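PDB 4V1L: carbohydrate binding module from Ruminococcus flavefaciens, which probably binds plant cell-wall polysaccharide, as a non-catalytic beta-sandwich module of the kind that carries enzymes to their substrate. Local coordinates for residues P10-T15 with I26-K31. Sequence-based numbering, arbitrary orientation. Where two conformers were deposited one is given.
Sequences PNKKVT and IGFSYK
Val14 and Ile26 meet tip to tip between two facing strands. In the Ile26 conformer described here, chi1 (-63°) sets CG1 beside the backbone N, and chi2 (151°) then swings CD1 into the fork of the valine. There Ile26 CD1 lies 3.6 Å from Val14 CG2. The other branch, CG2, serves a second neighbour: the Lys12 chain runs aslant the Ile26 side chain, with Lys12 CE 3.6 Å from Ile26 CG2. Stretched out through chi3, Lys12 lays CD and CE along Ile26, and the bend at chi4 turns only the ammonium. Further along, the pyrrolidine of Pro10 and the Phe28 side chain cross at about a right angle, Pro10 CG lying 3.7 Å from Phe28 CE1. Lys12 CD comes obliquely to the same ring, 4.4 Å from Phe28 CZ.

The strands run nearly antiparallel, at 161°, but 10.8 Å apart, and no hydrogen bond joins them. Each pairs within its own sheet: Lys12 and Val14 with Ile124 and Phe122, Ile26 and Phe28 with Phe112 and Ile110. This is face-to-face packing of a beta-sandwich, made of carbon contacts throughout: Val14, Ile26 and Phe28 supply the apolar burial, bordered by Pro10 and the lysine methylenes.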
ATOM      1  N   PRO A  10       5.316   8.421  -6.194  1.00 19.75           N
ATOM      2  CA  PRO A  10       4.296   8.645  -7.246  1.00 20.91           C
ATOM      3  C   PRO A  10       3.650  10.021  -7.230  1.00 21.31           C
ATOM      4  O   PRO A  10       3.029  10.380  -8.222  1.00 22.83           O
ATOM      5  CB  PRO A  10       3.222   7.605  -6.928  1.00 22.20           C
ATOM      6  CG  PRO A  10       3.438   7.192  -5.535  1.00 23.25           C
ATOM      7  CD  PRO A  10       4.841   7.545  -5.112  1.00 21.73           C
ATOM      8  N   ASN A  11       3.812  10.782  -6.144  1.00 20.30           N
ATOM      9  CA  ASN A  11       3.204  12.113  -6.013  1.00 22.80           C
ATOM     10  C   ASN A  11       1.747  12.071  -6.446  1.00 23.70           C
ATOM     11  O   ASN A  11       1.285  12.876  -7.259  1.00 24.71           O
ATOM     12  CB  ASN A  11       3.974  13.153  -6.839  1.00 29.27           C
ATOM     13  CG  ASN A  11       3.529  14.574  -6.555  1.00 31.28           C
ATOM     14  OD1 ASN A  11       3.267  14.937  -5.413  1.00 30.93           O
ATOM     15  ND2 ASN A  11       3.466  15.393  -7.598  1.00 37.47           N
ATOM     16  N   LYS A  12       1.027  11.100  -5.917  1.00 21.75           N
ATOM     17  CA  LYS A  12      -0.331  10.843  -6.382  1.00 23.24           C
ATOM     18  C   LYS A  12      -1.362  11.504  -5.471  1.00 23.22           C
ATOM     19  O   LYS A  12      -1.475  11.150  -4.303  1.00 21.68           O
ATOM     20  CB  LYS A  12      -0.583   9.354  -6.468  1.00 25.85           C
ATOM     21  CG  LYS A  12      -1.928   9.055  -7.111  1.00 28.11           C
ATOM     22  CD  LYS A  12      -2.164   7.592  -7.221  1.00 34.16           C
ATOM     23  CE  LYS A  12      -3.561   7.345  -7.790  1.00 38.51           C
ATOM     24  NZ  LYS A  12      -3.772   7.991  -9.116  1.00 43.26           N
ATOM     25  N   LYS A  13      -2.128  12.444  -6.022  1.00 23.29           N
ATOM     26  CA  LYS A  13      -3.152  13.148  -5.254  0.50 26.00           C
ATOM     27  C   LYS A  13      -4.380  12.252  -5.184  1.00 27.35           C
ATOM     28  O   LYS A  13      -4.813  11.713  -6.192  1.00 28.57           O
ATOM     29  CB  LYS A  13      -3.524  14.497  -5.889  0.50 30.15           C
ATOM     30  CG  LYS A  13      -4.469  15.338  -5.033  0.50 32.83           C
ATOM     31  CD  LYS A  13      -4.814  16.649  -5.728  0.50 38.04           C
ATOM     32  CE  LYS A  13      -6.319  16.889  -5.818  0.50 41.76           C
ATOM     33  NZ  LYS A  13      -6.844  17.715  -4.698  0.50 43.93           N
ATOM     34  N   VAL A  14      -4.928  12.107  -3.988  1.00 22.40           N
ATOM     35  CA  VAL A  14      -6.122  11.293  -3.804  1.00 23.36           C
ATOM     36  C   VAL A  14      -7.165  12.145  -3.081  1.00 26.31           C
ATOM     37  O   VAL A  14      -6.844  12.801  -2.077  1.00 26.45           O
ATOM     38  CB  VAL A  14      -5.811  10.065  -2.952  1.00 22.40           C
ATOM     39  CG1 VAL A  14      -7.084   9.220  -2.716  1.00 22.77           C
ATOM     40  CG2 VAL A  14      -4.738   9.217  -3.608  1.00 23.66           C
ATOM     41  N   THR A  15      -8.413  12.116  -3.570  1.00 24.71           N
ATOM     42  CA  THR A  15      -9.548  12.750  -2.865  1.00 24.07           C
ATOM     43  C   THR A  15     -10.520  11.615  -2.517  1.00 21.77           C
ATOM     44  O   THR A  15     -11.188  11.068  -3.403  1.00 22.74           O
ATOM     45  CB  THR A  15     -10.227  13.788  -3.762  1.00 27.04           C
ATOM     46  OG1 THR A  15      -9.266  14.788  -4.141  1.00 26.79           O
ATOM     47  CG2 THR A  15     -11.373  14.458  -3.045  1.00 29.16           C
ATOM     48  N   ILE A  26      -5.952   1.845  -4.252  1.00 16.94           N
ATOM     49  CA  ILE A  26      -5.047   2.522  -5.173  0.50 17.74           C
ATOM     50  C   ILE A  26      -3.867   1.603  -5.452  1.00 17.00           C
ATOM     51  O   ILE A  26      -3.150   1.222  -4.546  1.00 15.71           O
ATOM     52  CB  ILE A  26      -4.571   3.857  -4.595  0.50 19.42           C
ATOM     53  CG1 ILE A  26      -5.778   4.790  -4.411  0.50 22.26           C
ATOM     54  CG2 ILE A  26      -3.613   4.563  -5.535  0.50 20.43           C
ATOM     55  CD1 ILE A  26      -5.582   5.761  -3.282  0.50 21.34           C
ATOM     56  N   GLY A  27      -3.691   1.236  -6.717  1.00 16.26           N
ATOM     57  CA  GLY A  27      -2.716   0.227  -7.089  1.00 16.09           C
ATOM     58  C   GLY A  27      -1.399   0.779  -7.608  1.00 16.61           C
ATOM     59  O   GLY A  27      -1.367   1.816  -8.279  1.00 16.75           O
ATOM     60  N   PHE A  28      -0.308   0.081  -7.290  1.00 15.56           N
ATOM     61  CA  PHE A  28       1.018   0.390  -7.813  1.00 16.00           C
ATOM     62  C   PHE A  28       1.598  -0.915  -8.312  1.00 16.33           C
ATOM     63  O   PHE A  28       1.638  -1.911  -7.580  1.00 16.95           O
ATOM     64  CB  PHE A  28       1.909   1.002  -6.703  1.00 15.96           C
ATOM     65  CG  PHE A  28       1.320   2.257  -6.111  1.00 15.51           C
ATOM     66  CD1 PHE A  28       1.507   3.457  -6.763  1.00 16.98           C
ATOM     67  CD2 PHE A  28       0.516   2.202  -4.993  1.00 17.21           C
ATOM     68  CE1 PHE A  28       0.925   4.611  -6.274  1.00 17.77           C
ATOM     69  CE2 PHE A  28      -0.084   3.347  -4.493  1.00 17.63           C
ATOM     70  CZ  PHE A  28       0.133   4.553  -5.120  1.00 18.11           C
ATOM     71  N   SER A  29       2.071  -0.910  -9.543  1.00 15.54           N
ATOM     72  CA  SER A  29       2.703  -2.098 -10.117  1.00 15.25           C
ATOM     73  C   SER A  29       4.045  -2.381  -9.442  1.00 15.14           C
ATOM     74  O   SER A  29       4.876  -1.479  -9.274  1.00 14.68           O
ATOM     75  CB  SER A  29       2.916  -1.927 -11.613  1.00 17.63           C
ATOM     76  OG  SER A  29       1.660  -1.690 -12.291  1.00 21.26           O
ATOM     77  N   TYR A  30       4.284  -3.633  -9.051  1.00 15.17           N
ATOM     78  CA  TYR A  30       5.548  -3.984  -8.460  1.00 15.92           C
ATOM     79  C   TYR A  30       6.721  -3.691  -9.403  1.00 16.32           C
ATOM     80  O   TYR A  30       7.836  -3.398  -8.946  1.00 15.34           O
ATOM     81  CB  TYR A  30       5.561  -5.439  -8.053  1.00 15.64           C
ATOM     82  CG  TYR A  30       4.831  -5.709  -6.787  1.00 14.50           C
ATOM     83  CD1 TYR A  30       5.253  -5.167  -5.578  1.00 14.14           C
ATOM     84  CD2 TYR A  30       3.725  -6.581  -6.761  1.00 15.04           C
ATOM     85  CE1 TYR A  30       4.615  -5.478  -4.400  1.00 13.11           C
ATOM     86  CE2 TYR A  30       3.069  -6.857  -5.593  1.00 14.09           C
ATOM     87  CZ  TYR A  30       3.520  -6.317  -4.408  1.00 15.34           C
ATOM     88  OH  TYR A  30       2.879  -6.605  -3.194  1.00 15.67           O
ATOM     89  N   LYS A  31       6.480  -3.757 -10.721  1.00 17.14           N
ATOM     90  CA  LYS A  31       7.549  -3.478 -11.663  1.00 19.34           C
ATOM     91  C   LYS A  31       8.110  -2.057 -11.517  1.00 18.13           C
ATOM     92  O   LYS A  31       9.284  -1.820 -11.844  1.00 18.71           O
ATOM     93  CB  LYS A  31       7.092  -3.752 -13.096  1.00 25.42           C
ATOM     94  CG  LYS A  31       6.125  -2.762 -13.657  1.00 31.06           C
ATOM     95  CD  LYS A  31       5.634  -3.182 -15.048  1.00 44.36           C
ATOM     96  CE  LYS A  31       6.788  -3.351 -16.020  1.00 50.16           C
ATOM     97  NZ  LYS A  31       6.320  -3.446 -17.434  1.00 63.66           N
TER